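Local coordinates for shikimate dehydrogenase (NADP(+)) (Thermotoga maritima, PDB 3U62), which probably catalyses the reversible NADPH-linked reduction of 3-dehydroshikimate to shikimate, the fourth step of the pathway to chorismate and the aromatic amino acids, at residues V111-A116 and K133-V138; A119-I124 and L148-K153; V138-E143 and F155-L160. All blocks are in the same frame, centred on the assembly; numbering follows the deposited sequence.

Contact 1. Residues V111-A116 and K133-V138; sequences VVVVGA and KDIWVV. With SO4 (sulfate ion), chain E.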
ATOM      1  N   VAL A 111       7.069  12.724 -10.912  1.00  8.13           N
ATOM      2  CA  VAL A 111       6.078  11.823 -10.339  1.00  7.71           C
ATOM      3  C   VAL A 111       5.331  12.529  -9.211  1.00  7.05           C
ATOM      4  O   VAL A 111       5.950  13.074  -8.294  1.00  8.02           O
ATOM      5  CB  VAL A 111       6.737  10.531  -9.794  1.00  7.71           C
ATOM      6  CG1 VAL A 111       5.689   9.589  -9.225  1.00  9.89           C
ATOM      7  CG2 VAL A 111       7.537   9.832 -10.886  1.00  9.38           C
ATOM      8  N   VAL A 112       4.002  12.521  -9.290  1.00  7.67           N
ATOM      9  CA  VAL A 112       3.159  13.059  -8.224  1.00  7.78           C
ATOM     10  C   VAL A 112       2.645  11.909  -7.353  1.00  7.54           C
ATOM     11  O   VAL A 112       2.118  10.916  -7.863  1.00  8.04           O
ATOM     12  CB  VAL A 112       1.965  13.886  -8.782  1.00  8.21           C
ATOM     13  CG1 VAL A 112       1.030  14.326  -7.660  1.00  7.82           C
ATOM     14  CG2 VAL A 112       2.472  15.105  -9.534  1.00  8.96           C
ATOM     15  N   VAL A 113       2.822  12.055  -6.044  1.00  6.94           N
ATOM     16  CA  VAL A 113       2.312  11.100  -5.067  1.00  7.19           C
ATOM     17  C   VAL A 113       1.254  11.802  -4.218  1.00  6.79           C
ATOM     18  O   VAL A 113       1.551  12.784  -3.534  1.00  7.35           O
ATOM     19  CB  VAL A 113       3.446  10.545  -4.164  1.00  6.50           C
ATOM     20  CG1 VAL A 113       2.888   9.600  -3.105  1.00  9.14           C
ATOM     21  CG2 VAL A 113       4.506   9.837  -5.001  1.00  7.70           C
ATOM     22  N   VAL A 114       0.019  11.307  -4.276  1.00  7.20           N
ATOM     23  CA  VAL A 114      -1.080  11.883  -3.499  1.00  7.46           C
ATOM     24  C   VAL A 114      -1.174  11.183  -2.148  1.00  7.20           C
ATOM     25  O   VAL A 114      -1.354   9.964  -2.080  1.00  7.76           O
ATOM     26  CB  VAL A 114      -2.439  11.801  -4.241  1.00  7.56           C
ATOM     27  CG1 VAL A 114      -3.515  12.576  -3.485  1.00  9.30           C
ATOM     28  CG2 VAL A 114      -2.311  12.331  -5.659  1.00  9.18           C
ATOM     29  N   GLY A 115      -1.045  11.966  -1.080  1.00  7.52           N
ATOM     30  CA  GLY A 115      -1.034  11.439   0.280  1.00  8.42           C
ATOM     31  C   GLY A 115       0.352  11.469   0.894  1.00  7.55           C
ATOM     32  O   GLY A 115       1.355  11.566   0.181  1.00  9.24           O
ATOM     33  N   ALA A 116       0.400  11.391   2.222  1.00  8.25           N
ATOM     34  CA  ALA A 116       1.660  11.385   2.966  1.00  7.98           C
ATOM     35  C   ALA A 116       1.620  10.407   4.144  1.00  8.14           C
ATOM     36  O   ALA A 116       2.392  10.534   5.100  1.00 10.27           O
ATOM     37  CB  ALA A 116       2.003  12.792   3.439  1.00  8.90           C
ATOM     38  N   LYS A 133      13.909  10.549  -9.285  1.00 11.39           N
ATOM     39  CA  LYS A 133      14.483  11.710  -8.608  1.00 13.36           C
ATOM     40  C   LYS A 133      13.459  12.800  -8.293  1.00 13.54           C
ATOM     41  O   LYS A 133      13.444  13.343  -7.186  1.00 14.75           O
ATOM     42  CB  LYS A 133      15.620  12.303  -9.445  1.00 16.31           C
ATOM     43  CG  LYS A 133      16.872  11.436  -9.530  1.00 21.11           C
ATOM     44  CD  LYS A 133      17.923  12.071 -10.435  1.00 30.49           C
ATOM     45  CE  LYS A 133      18.575  13.281  -9.779  1.00 31.38           C
ATOM     46  NZ  LYS A 133      19.186  14.194 -10.780  1.00 36.68           N
ATOM     47  N   ASP A 134      12.611  13.112  -9.270  1.00 11.08           N
ATOM     48  CA  ASP A 134      11.690  14.238  -9.164  1.00 11.62           C
ATOM     49  C   ASP A 134      10.329  13.775  -8.651  1.00 10.16           C
ATOM     50  O   ASP A 134       9.464  13.361  -9.430  1.00 10.54           O
ATOM     51  CB  ASP A 134      11.557  14.928 -10.525  1.00 12.87           C
ATOM     52  CG  ASP A 134      11.245  16.411 -10.412  1.00 18.17           C
ATOM     53  OD1 ASP A 134      11.069  16.917  -9.281  1.00 20.36           O
ATOM     54  OD2 ASP A 134      11.174  17.077 -11.465  1.00 21.14           O
ATOM     55  N   ILE A 135      10.154  13.839  -7.333  1.00  8.36           N
ATOM     56  CA  ILE A 135       8.930  13.374  -6.685  1.00  8.47           C
ATOM     57  C   ILE A 135       8.222  14.528  -5.979  1.00  8.64           C
ATOM     58  O   ILE A 135       8.812  15.216  -5.141  1.00 10.07           O
ATOM     59  CB  ILE A 135       9.203  12.214  -5.687  1.00  8.77           C
ATOM     60  CG1 ILE A 135       9.927  11.059  -6.389  1.00  9.17           C
ATOM     61  CG2 ILE A 135       7.894  11.719  -5.058  1.00  9.93           C
ATOM     62  CD1 ILE A 135      10.627  10.085  -5.452  1.00 10.73           C
ATOM     63  N   TRP A 136       6.957  14.730  -6.338  1.00  8.74           N
ATOM     64  CA  TRP A 136       6.134  15.783  -5.760  1.00  8.08           C
ATOM     65  C   TRP A 136       4.991  15.172  -4.968  1.00  7.63           C
ATOM     66  O   TRP A 136       4.120  14.503  -5.528  1.00  9.04           O
ATOM     67  CB  TRP A 136       5.570  16.698  -6.852  1.00  9.27           C
ATOM     68  CG  TRP A 136       6.595  17.310  -7.768  1.00  9.03           C
ATOM     69  CD1 TRP A 136       7.921  17.523  -7.501  1.00 11.24           C
ATOM     70  CD2 TRP A 136       6.367  17.824  -9.087  1.00  9.17           C
ATOM     71  NE1 TRP A 136       8.533  18.115  -8.577  1.00 12.03           N
ATOM     72  CE2 TRP A 136       7.604  18.314  -9.564  1.00 10.56           C
ATOM     73  CE3 TRP A 136       5.238  17.910  -9.916  1.00 11.11           C
ATOM     74  CZ2 TRP A 136       7.744  18.887 -10.832  1.00 11.33           C
ATOM     75  CZ3 TRP A 136       5.380  18.478 -11.179  1.00 12.72           C
ATOM     76  CH2 TRP A 136       6.625  18.960 -11.622  1.00 12.10           C
ATOM     77  N   VAL A 137       5.004  15.399  -3.661  1.00  7.29           N
ATOM     78  CA  VAL A 137       3.948  14.915  -2.784  1.00  6.81           C
ATOM     79  C   VAL A 137       2.850  15.969  -2.678  1.00  7.93           C
ATOM     80  O   VAL A 137       3.125  17.147  -2.448  1.00  9.51           O
ATOM     81  CB  VAL A 137       4.493  14.551  -1.379  1.00  7.98           C
ATOM     82  CG1 VAL A 137       3.360  14.198  -0.420  1.00 10.39           C
ATOM     83  CG2 VAL A 137       5.482  13.400  -1.474  1.00 10.89           C
ATOM     84  N   VAL A 138       1.608  15.534  -2.871  1.00  7.32           N
ATOM     85  CA  VAL A 138       0.442  16.389  -2.693  1.00  7.95           C
ATOM     86  C   VAL A 138      -0.424  15.754  -1.613  1.00  8.35           C
ATOM     87  O   VAL A 138      -0.961  14.662  -1.808  1.00  8.88           O
ATOM     88  CB  VAL A 138      -0.360  16.543  -4.009  1.00  9.32           C
ATOM     89  CG1 VAL A 138      -1.569  17.440  -3.806  1.00 11.18           C
ATOM     90  CG2 VAL A 138       0.525  17.099  -5.112  1.00 10.73           C
TER
HETATM   91  S   SO4 E 503      -2.791  12.934   3.798  1.00 11.97           S
HETATM   92  O1  SO4 E 503      -3.987  12.672   4.595  1.00 17.79           O
HETATM   93  O2  SO4 E 503      -1.972  13.945   4.466  1.00 17.66           O
HETATM   94  O3  SO4 E 503      -3.183  13.427   2.481  1.00 12.01           O
HETATM   95  O4  SO4 E 503      -2.025  11.699   3.646  1.00 17.78           O
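Val112 and Trp136 pair on one face of a parallel sheet, where Val112 CG2 meets Trp136 CE3 of the indole at 4.0 Å, obliquely to the ring. With chi1 at 175°, the two methyls of Val112 part: CG2 serves the indole while CG1, anti to the backbone N, lies 3.8 Å from Val138 CG2. On the other face the side chains of Val113 and Ile135 lie side by side, pointing the same way, with Val113 CG2 3.9 Å from Ile135 CG2. Five hydrogen bonds join the backbones, from Val111 N to Asp134 O at the start to Gly115 N to Val138 O at the end. These are the first and second strands of the Rossmann-type beta-alpha-beta unit, helix 118-129 being the crossover, and Gly115 opens the glycine-rich turn predicted to bind NADP(+). At its phi of 107° a CB would collide with the preceding carbonyl oxygen. Val137 CG1, anti to its N, reaches Gly115 O at 3.4 Å; that buried oxygen has no polar partner in the model. Ala116 N donates to O4 of a sulfate ion (2.8 Å), which Asn139, Arg140 and Thr141 also bind. Trp136 NE1 makes a weak hydrogen bond to Asp134 OD1.

Contact 2. Residues A119-I124 and L148-K153; sequences AARAVI and LDFPVK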
ATOM      1  N   ALA A 119       1.266   4.439   3.321  1.00  7.97           N
ATOM      2  CA  ALA A 119       1.203   3.978   1.934  1.00  7.54           C
ATOM      3  C   ALA A 119       2.045   4.871   1.024  1.00  8.30           C
ATOM      4  O   ALA A 119       2.798   4.371   0.186  1.00  7.71           O
ATOM      5  CB  ALA A 119      -0.243   3.932   1.453  1.00  8.81           C
ATOM      6  N   ALA A 120       1.915   6.186   1.203  1.00  7.43           N
ATOM      7  CA  ALA A 120       2.692   7.159   0.438  1.00  7.30           C
ATOM      8  C   ALA A 120       4.187   6.989   0.664  1.00  5.71           C
ATOM      9  O   ALA A 120       4.964   6.982  -0.292  1.00  7.01           O
ATOM     10  CB  ALA A 120       2.272   8.563   0.792  1.00  8.00           C
ATOM     11  N   ARG A 121       4.580   6.844   1.927  1.00  6.33           N
ATOM     12  CA  ARG A 121       5.989   6.707   2.286  1.00  5.92           C
ATOM     13  C   ARG A 121       6.600   5.422   1.721  1.00  5.99           C
ATOM     14  O   ARG A 121       7.784   5.399   1.367  1.00  6.88           O
ATOM     15  CB  ARG A 121       6.184   6.818   3.803  1.00  7.57           C
ATOM     16  CG  ARG A 121       5.773   8.180   4.372  1.00  8.33           C
ATOM     17  CD  ARG A 121       6.232   8.392   5.809  1.00  9.00           C
ATOM     18  NE  ARG A 121       5.598   7.465   6.750  1.00  9.32           N
ATOM     19  CZ  ARG A 121       4.459   7.698   7.399  1.00  9.81           C
ATOM     20  NH1 ARG A 121       3.797   8.837   7.219  1.00 11.11           N
ATOM     21  NH2 ARG A 121       3.977   6.785   8.230  1.00 10.99           N
ATOM     22  N   ALA A 122       5.791   4.366   1.627  1.00  6.27           N
ATOM     23  CA  ALA A 122       6.207   3.125   0.971  1.00  6.69           C
ATOM     24  C   ALA A 122       6.406   3.332  -0.531  1.00  5.99           C
ATOM     25  O   ALA A 122       7.384   2.846  -1.104  1.00  6.30           O
ATOM     26  CB  ALA A 122       5.198   2.020   1.232  1.00  7.91           C
ATOM     27  N   VAL A 123       5.478   4.055  -1.155  1.00  5.48           N
ATOM     28  CA  VAL A 123       5.563   4.374  -2.581  1.00  6.93           C
ATOM     29  C   VAL A 123       6.799   5.231  -2.876  1.00  6.90           C
ATOM     30  O   VAL A 123       7.541   4.939  -3.816  1.00  6.60           O
ATOM     31  CB  VAL A 123       4.263   5.056  -3.095  1.00  6.74           C
ATOM     32  CG1 VAL A 123       4.471   5.699  -4.462  1.00  7.78           C
ATOM     33  CG2 VAL A 123       3.125   4.046  -3.153  1.00  8.14           C
ATOM     34  N   ILE A 124       7.022   6.264  -2.063  1.00  7.05           N
ATOM     35  CA  ILE A 124       8.191   7.134  -2.216  1.00  6.46           C
ATOM     36  C   ILE A 124       9.493   6.337  -2.094  1.00  6.84           C
ATOM     37  O   ILE A 124      10.397   6.493  -2.919  1.00  7.45           O
ATOM     38  CB  ILE A 124       8.178   8.319  -1.212  1.00  6.68           C
ATOM     39  CG1 ILE A 124       6.963   9.219  -1.461  1.00  7.58           C
ATOM     40  CG2 ILE A 124       9.469   9.140  -1.323  1.00  8.21           C
ATOM     41  CD1 ILE A 124       6.544  10.044  -0.249  1.00  9.11           C
ATOM     42  N   LEU A 148       7.303  13.579   6.779  1.00 13.15           N
ATOM     43  CA  LEU A 148       8.054  13.271   5.562  1.00 13.17           C
ATOM     44  C   LEU A 148       9.484  13.783   5.647  1.00 13.05           C
ATOM     45  O   LEU A 148       9.716  14.992   5.770  1.00 14.81           O
ATOM     46  CB  LEU A 148       7.369  13.872   4.330  1.00 13.81           C
ATOM     47  CG  LEU A 148       6.046  13.272   3.847  1.00 18.31           C
ATOM     48  CD1 LEU A 148       5.451  14.167   2.761  1.00 16.52           C
ATOM     49  CD2 LEU A 148       6.230  11.849   3.327  1.00 20.47           C
ATOM     50  N   ASP A 149      10.440  12.859   5.580  1.00 12.16           N
ATOM     51  CA  ASP A 149      11.860  13.212   5.598  1.00 12.02           C
ATOM     52  C   ASP A 149      12.540  12.962   4.254  1.00 13.34           C
ATOM     53  O   ASP A 149      13.708  13.315   4.067  1.00 13.55           O
ATOM     54  CB  ASP A 149      12.587  12.445   6.707  1.00 12.01           C
ATOM     55  CG  ASP A 149      12.132  12.852   8.098  1.00 12.61           C
ATOM     56  OD1 ASP A 149      11.740  14.024   8.293  1.00 14.82           O
ATOM     57  OD2 ASP A 149      12.180  11.995   9.008  1.00 15.21           O
ATOM     58  N   PHE A 150      11.802  12.361   3.325  1.00 10.65           N
ATOM     59  CA  PHE A 150      12.309  12.036   1.992  1.00  9.99           C
ATOM     60  C   PHE A 150      12.610  13.290   1.164  1.00 10.81           C
ATOM     61  O   PHE A 150      12.021  14.346   1.409  1.00 11.67           O
ATOM     62  CB  PHE A 150      11.297  11.163   1.245  1.00 11.80           C
ATOM     63  CG  PHE A 150      11.139   9.782   1.818  1.00 10.60           C
ATOM     64  CD1 PHE A 150       9.975   9.426   2.491  1.00 10.99           C
ATOM     65  CD2 PHE A 150      12.147   8.832   1.677  1.00 12.25           C
ATOM     66  CE1 PHE A 150       9.817   8.146   3.020  1.00 11.61           C
ATOM     67  CE2 PHE A 150      12.000   7.549   2.203  1.00 12.96           C
ATOM     68  CZ  PHE A 150      10.833   7.205   2.875  1.00 13.42           C
ATOM     69  N   PRO A 151      13.527  13.176   0.178  1.00 10.65           N
ATOM     70  CA  PRO A 151      13.865  14.305  -0.694  1.00 11.73           C
ATOM     71  C   PRO A 151      12.777  14.558  -1.741  1.00 11.49           C
ATOM     72  O   PRO A 151      12.951  14.253  -2.925  1.00 14.61           O
ATOM     73  CB  PRO A 151      15.181  13.866  -1.345  1.00 12.16           C
ATOM     74  CG  PRO A 151      15.131  12.384  -1.337  1.00 11.27           C
ATOM     75  CD  PRO A 151      14.346  11.984  -0.121  1.00 13.12           C
ATOM     76  N   VAL A 152      11.660  15.113  -1.279  1.00 10.81           N
ATOM     77  CA  VAL A 152      10.500  15.381  -2.121  1.00 11.24           C
ATOM     78  C   VAL A 152      10.096  16.849  -2.008  1.00 11.64           C
ATOM     79  O   VAL A 152      10.508  17.542  -1.074  1.00 12.69           O
ATOM     80  CB  VAL A 152       9.290  14.479  -1.731  1.00 11.09           C
ATOM     81  CG1 VAL A 152       9.610  13.004  -1.954  1.00 11.22           C
ATOM     82  CG2 VAL A 152       8.857  14.726  -0.280  1.00 12.52           C
ATOM     83  N   LYS A 153       9.302  17.323  -2.964  1.00 11.42           N
ATOM     84  CA  LYS A 153       8.628  18.608  -2.822  1.00 11.94           C
ATOM     85  C   LYS A 153       7.217  18.341  -2.318  1.00 12.09           C
ATOM     86  O   LYS A 153       6.620  17.313  -2.654  1.00 13.37           O
ATOM     87  CB  LYS A 153       8.606  19.369  -4.148  1.00 14.32           C
ATOM     88  CG  LYS A 153       9.985  19.817  -4.613  1.00 17.46           C
ATOM     89  CD  LYS A 153       9.911  20.675  -5.859  1.00 23.47           C
ATOM     90  CE  LYS A 153      11.299  21.142  -6.283  1.00 27.13           C
ATOM     91  NZ  LYS A 153      11.249  22.067  -7.449  1.00 30.47           N
TER
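Ile124 of helix 118-129 lays its CG2 methyl on one face of the Phe150 ring, a CH-pi contact in which CG2 stands 4.0 Å from the ring centroid and 27° off the normal. The methyl is displaced toward the root of the ring, and its shortest approach is to Phe150 CG at 3.6 Å. Because Ile124 CG2 is anti to the backbone N while CG1 lies beside it (chi1 -63°), the two branches separate: CG2 covers the aromatic ring and CD1 goes to Leu148.

Most of the remaining side-chain contacts are aliphatic. Ile124 CG2 also touches Val152 CG1 at 3.9 Å, and CD1 meets Leu148 CD2 at 4.0 Å, the two side chains crossing at about a right angle. Leu148 CD2 serves twice, since it also lies against the methylene Arg121 CG (3.8 Å). The ring also reaches Arg121, its CE1 approaching Arg121 CB and, obliquely, the backbone oxygen Arg121 O. An alanine in place of Phe150 would probably leave one side of Ile124 CG2 and Arg121 CB uncovered, opening a gap between loop and helix.

The polar end of Arg121 is engaged outside the two segments. Its chain bends at chi3 (-65°), and the guanidinium donates through NE to Ile79 O and through NH2 to Lys80 O, so that on the side chain it is the methylenes CB and CG that meet the loop. Within the loop, Val152 N bonds to Phe150 O at 2.8 Å, closing an inverse gamma turn centred on Pro151.

In the Rossmann-type domain this loop leads from helix 142-146 into strand 153-156, and it packs beside the helix that follows the glycine-rich turn. Ile124, Leu148 and Val152 all rest on Val137 of strand 135-139, while Leu128, one turn further along helix 118-129, also touches Phe150.

Contact 3. Residues V138-E143 and F155-L160; sequences VNRTIE and FSLDQL. With SO4 (sulfate ion), chain E; SO4 (sulfate ion), chain D.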
ATOM      1  N   VAL A 138       1.608  15.534  -2.871  1.00  7.32           N
ATOM      2  CA  VAL A 138       0.442  16.389  -2.693  1.00  7.95           C
ATOM      3  C   VAL A 138      -0.424  15.754  -1.613  1.00  8.35           C
ATOM      4  O   VAL A 138      -0.961  14.662  -1.808  1.00  8.88           O
ATOM      5  CB  VAL A 138      -0.360  16.543  -4.009  1.00  9.32           C
ATOM      6  CG1 VAL A 138      -1.569  17.440  -3.806  1.00 11.18           C
ATOM      7  CG2 VAL A 138       0.525  17.099  -5.112  1.00 10.73           C
ATOM      8  N   ASN A 139      -0.547  16.422  -0.471  1.00  9.14           N
ATOM      9  CA  ASN A 139      -1.287  15.844   0.650  1.00  9.13           C
ATOM     10  C   ASN A 139      -2.224  16.816   1.371  1.00  9.50           C
ATOM     11  O   ASN A 139      -2.272  18.008   1.053  1.00 10.90           O
ATOM     12  CB  ASN A 139      -0.335  15.145   1.631  1.00 10.03           C
ATOM     13  CG  ASN A 139       0.304  16.103   2.618  1.00 11.20           C
ATOM     14  OD1 ASN A 139       0.905  17.109   2.237  1.00 13.50           O
ATOM     15  ND2 ASN A 139       0.181  15.788   3.903  1.00 10.06           N
ATOM     16  N   ARG A 140      -2.957  16.287   2.347  1.00 10.14           N
ATOM     17  CA  ARG A 140      -4.041  17.018   2.994  1.00 11.67           C
ATOM     18  C   ARG A 140      -3.689  17.547   4.382  1.00 13.37           C
ATOM     19  O   ARG A 140      -4.057  18.675   4.723  1.00 15.75           O
ATOM     20  CB  ARG A 140      -5.294  16.140   3.076  1.00 12.79           C
ATOM     21  CG  ARG A 140      -5.889  15.773   1.720  1.00 14.60           C
ATOM     22  CD  ARG A 140      -6.822  14.570   1.816  1.00 13.60           C
ATOM     23  NE  ARG A 140      -6.112  13.355   2.224  1.00 15.53           N
ATOM     24  CZ  ARG A 140      -6.691  12.175   2.443  1.00 15.09           C
ATOM     25  NH1 ARG A 140      -8.001  12.029   2.296  1.00 18.55           N
ATOM     26  NH2 ARG A 140      -5.952  11.137   2.811  1.00 15.75           N
ATOM     27  N   THR A 141      -2.971  16.750   5.174  1.00 13.84           N
ATOM     28  CA  THR A 141      -2.746  17.082   6.584  1.00 15.42           C
ATOM     29  C   THR A 141      -1.334  17.585   6.871  1.00 16.57           C
ATOM     30  O   THR A 141      -0.352  17.071   6.320  1.00 15.21           O
ATOM     31  CB  THR A 141      -3.057  15.885   7.519  1.00 17.33           C
ATOM     32  OG1 THR A 141      -2.097  14.841   7.308  1.00 20.29           O
ATOM     33  CG2 THR A 141      -4.451  15.332   7.262  1.00 19.24           C
ATOM     34  N   ILE A 142      -1.247  18.588   7.741  1.00 14.76           N
ATOM     35  CA  ILE A 142       0.026  19.191   8.127  1.00 17.16           C
ATOM     36  C   ILE A 142       0.911  18.194   8.867  1.00 16.02           C
ATOM     37  O   ILE A 142       2.115  18.114   8.609  1.00 14.85           O
ATOM     38  CB  ILE A 142      -0.188  20.460   8.988  1.00 18.22           C
ATOM     39  CG1 ILE A 142      -0.957  21.517   8.181  1.00 20.79           C
ATOM     40  CG2 ILE A 142       1.152  21.034   9.461  1.00 18.37           C
ATOM     41  CD1 ILE A 142      -1.516  22.664   9.008  1.00 22.91           C
ATOM     42  N   GLU A 143       0.303  17.435   9.774  1.00 15.90           N
ATOM     43  CA  GLU A 143       1.011  16.435  10.564  1.00 18.29           C
ATOM     44  C   GLU A 143       1.779  15.440   9.681  1.00 17.08           C
ATOM     45  O   GLU A 143       2.965  15.198   9.907  1.00 17.27           O
ATOM     46  CB  GLU A 143       0.019  15.727  11.497  1.00 21.60           C
ATOM     47  CG  GLU A 143       0.584  14.580  12.310  1.00 31.18           C
ATOM     48  CD  GLU A 143       0.436  13.247  11.606  1.00 29.80           C
ATOM     49  OE1 GLU A 143       1.467  12.663  11.214  1.00 35.47           O
ATOM     50  OE2 GLU A 143      -0.716  12.787  11.439  1.00 33.31           O
ATOM     51  N   PHE A 155       3.216  19.763  -1.655  1.00 11.58           N
ATOM     52  CA  PHE A 155       2.162  20.683  -2.072  1.00 11.40           C
ATOM     53  C   PHE A 155       0.847  20.321  -1.387  1.00 11.54           C
ATOM     54  O   PHE A 155       0.668  19.187  -0.935  1.00 11.36           O
ATOM     55  CB  PHE A 155       1.982  20.628  -3.594  1.00 12.84           C
ATOM     56  CG  PHE A 155       3.238  20.917  -4.368  1.00 13.33           C
ATOM     57  CD1 PHE A 155       4.029  19.877  -4.849  1.00 14.60           C
ATOM     58  CD2 PHE A 155       3.630  22.229  -4.618  1.00 16.17           C
ATOM     59  CE1 PHE A 155       5.194  20.139  -5.565  1.00 15.00           C
ATOM     60  CE2 PHE A 155       4.794  22.502  -5.332  1.00 18.12           C
ATOM     61  CZ  PHE A 155       5.577  21.454  -5.809  1.00 17.59           C
ATOM     62  N   SER A 156      -0.067  21.284  -1.308  1.00 12.80           N
ATOM     63  CA  SER A 156      -1.402  21.039  -0.759  1.00 12.14           C
ATOM     64  C   SER A 156      -2.352  20.549  -1.853  1.00 13.43           C
ATOM     65  O   SER A 156      -2.072  20.712  -3.043  1.00 11.94           O
ATOM     66  CB  SER A 156      -1.942  22.293  -0.070  1.00 14.61           C
ATOM     67  OG  SER A 156      -1.767  23.443  -0.884  1.00 18.03           O
ATOM     68  N   LEU A 157      -3.475  19.956  -1.446  1.00 13.90           N
ATOM     69  CA  LEU A 157      -4.398  19.303  -2.381  1.00 14.23           C
ATOM     70  C   LEU A 157      -5.043  20.254  -3.396  1.00 14.79           C
ATOM     71  O   LEU A 157      -5.435  19.822  -4.488  1.00 13.85           O
ATOM     72  CB  LEU A 157      -5.473  18.509  -1.626  1.00 15.20           C
ATOM     73  CG  LEU A 157      -6.217  17.407  -2.388  1.00 16.14           C
ATOM     74  CD1 LEU A 157      -5.336  16.187  -2.637  1.00 18.83           C
ATOM     75  CD2 LEU A 157      -7.490  17.009  -1.656  1.00 17.32           C
ATOM     76  N   ASP A 158      -5.147  21.537  -3.044  1.00 15.68           N
ATOM     77  CA  ASP A 158      -5.661  22.543  -3.985  1.00 16.14           C
ATOM     78  C   ASP A 158      -4.709  22.766  -5.165  1.00 16.12           C
ATOM     79  O   ASP A 158      -5.111  23.300  -6.201  1.00 14.85           O
ATOM     80  CB  ASP A 158      -5.929  23.870  -3.271  1.00 18.69           C
ATOM     81  CG  ASP A 158      -4.707  24.405  -2.553  1.00 21.20           C
ATOM     82  OD1 ASP A 158      -4.298  23.794  -1.546  1.00 22.86           O
ATOM     83  OD2 ASP A 158      -4.164  25.441  -2.990  1.00 25.00           O
ATOM     84  N   GLN A 159      -3.455  22.351  -4.998  1.00 12.08           N
ATOM     85  CA  GLN A 159      -2.442  22.495  -6.041  1.00 11.84           C
ATOM     86  C   GLN A 159      -2.347  21.258  -6.934  1.00  9.90           C
ATOM     87  O   GLN A 159      -1.597  21.262  -7.914  1.00 11.15           O
ATOM     88  CB  GLN A 159      -1.072  22.793  -5.421  1.00 12.35           C
ATOM     89  CG  GLN A 159      -1.014  24.078  -4.610  1.00 17.04           C
ATOM     90  CD  GLN A 159       0.338  24.292  -3.961  1.00 16.38           C
ATOM     91  OE1 GLN A 159       0.691  23.618  -2.993  1.00 16.87           O
ATOM     92  NE2 GLN A 159       1.099  25.244  -4.486  1.00 18.05           N
ATOM     93  N   LEU A 160      -3.110  20.214  -6.605  1.00 10.06           N
ATOM     94  CA  LEU A 160      -3.031  18.933  -7.319  1.00 10.11           C
ATOM     95  C   LEU A 160      -3.200  19.077  -8.829  1.00 10.19           C
ATOM     96  O   LEU A 160      -2.392  18.559  -9.601  1.00 11.17           O
ATOM     97  CB  LEU A 160      -4.040  17.915  -6.767  1.00  9.87           C
ATOM     98  CG  LEU A 160      -4.017  16.515  -7.400  1.00  9.80           C
ATOM     99  CD1 LEU A 160      -2.696  15.804  -7.106  1.00  9.62           C
ATOM    100  CD2 LEU A 160      -5.182  15.680  -6.893  1.00 10.30           C
TER
HETATM  101  S   SO4 E 503      -2.791  12.934   3.798  1.00 11.97           S
HETATM  102  O1  SO4 E 503      -3.987  12.672   4.595  1.00 17.79           O
HETATM  103  O2  SO4 E 503      -1.972  13.945   4.466  1.00 17.66           O
HETATM  104  O3  SO4 E 503      -3.183  13.427   2.481  1.00 12.01           O
HETATM  105  O4  SO4 E 503      -2.025  11.699   3.646  1.00 17.78           O
HETATM  106  S   SO4 D 502      -6.041   7.401   4.144  1.00 18.25           S
HETATM  107  O1  SO4 D 502      -6.992   7.288   5.249  1.00 24.13           O
HETATM  108  O2  SO4 D 502      -4.761   7.907   4.641  1.00 22.06           O
HETATM  109  O3  SO4 D 502      -6.569   8.321   3.139  1.00 19.61           O
HETATM  110  O4  SO4 D 502      -5.834   6.087   3.543  1.00 21.69           O
HETATM  111  O   HOH W   1      -4.201  19.984   1.153  1.00 25.17           O
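Val138 fits against Phe155 and Leu157 where strand 135-139 meets strand 153-156, two parallel neighbours of the Rossmann-type sheet joined through helix 142-146 in a beta-alpha-beta unit. Val138 gives up the most surface here. Its CG1 methyl comes within 3.4 Å of Ser156 O, and also touches Leu157 CD1 and Leu160 CD1; the Leu160 side chain crosses that of Val138 at about a right angle. CG2, on the other branch, packs on Phe155 CB at 4.1 Å.

Phe155 contributes its CB and carbonyl more than its ring. With CG beside the backbone N (chi1 -56°), the aromatic group leads away from Val138. Phe155 O accepts a hydrogen bond from Asn139 N at 3.1 Å. Leu157, at the start of a short 3-10 segment, divides its methyls: CD1 faces Val138, while CD2 runs alongside Arg140 CG (3.9 Å). A water bridges the two segments here, donating to Asn139 O and accepting from Leu157 N. The turn is fixed by Ser156, whose N donates to Gln159 OE1 in the carbonyl plane and whose OG donates to Asp158 OD1.

Beyond the strand, Asn139, Arg140 and Thr141 bind a sulfate ion, probably from the crystallisation liquor. These residues are predicted to bind NADP(+), and the anion is consistent with a place for the cofactor's 2'-phosphate, as in NADP-dependent relatives. Oxygen O2 of this sulfate receives bonds from Asn139 ND2, Thr141 N and Thr141 OG1. The Arg140 chain bends at chi3 (-64°), bringing its guanidinium edge to the anion: Arg140 NE reaches sulfate O3 at 2.9 Å in an almost straight bond (176°), and Arg140 NH2 donates to O3 of a second sulfate, also at 2.9 Å.

All three contacts belong to the Rossmann-type NADP-binding domain. Contacts 1 and 3 share Val138 and strand 135-139, which lies between strands 111-114 and 153-156 in the parallel sheet; their centres are about 10 Å apart. The centre of contact 2 lies about 7 Å from that of contact 1 and about 13 Å from that of contact 3, and this contact sets helix 118-129 against the loop entering strand 153-156. Along the chain contact 1 closes before contact 3 opens, whereas the segments of contact 2 alternate with those of both. Contacts 1 and 3 converge on the same sulfate, so the glycine-rich turn and the end of the second strand together form a probable cofactor phosphate site.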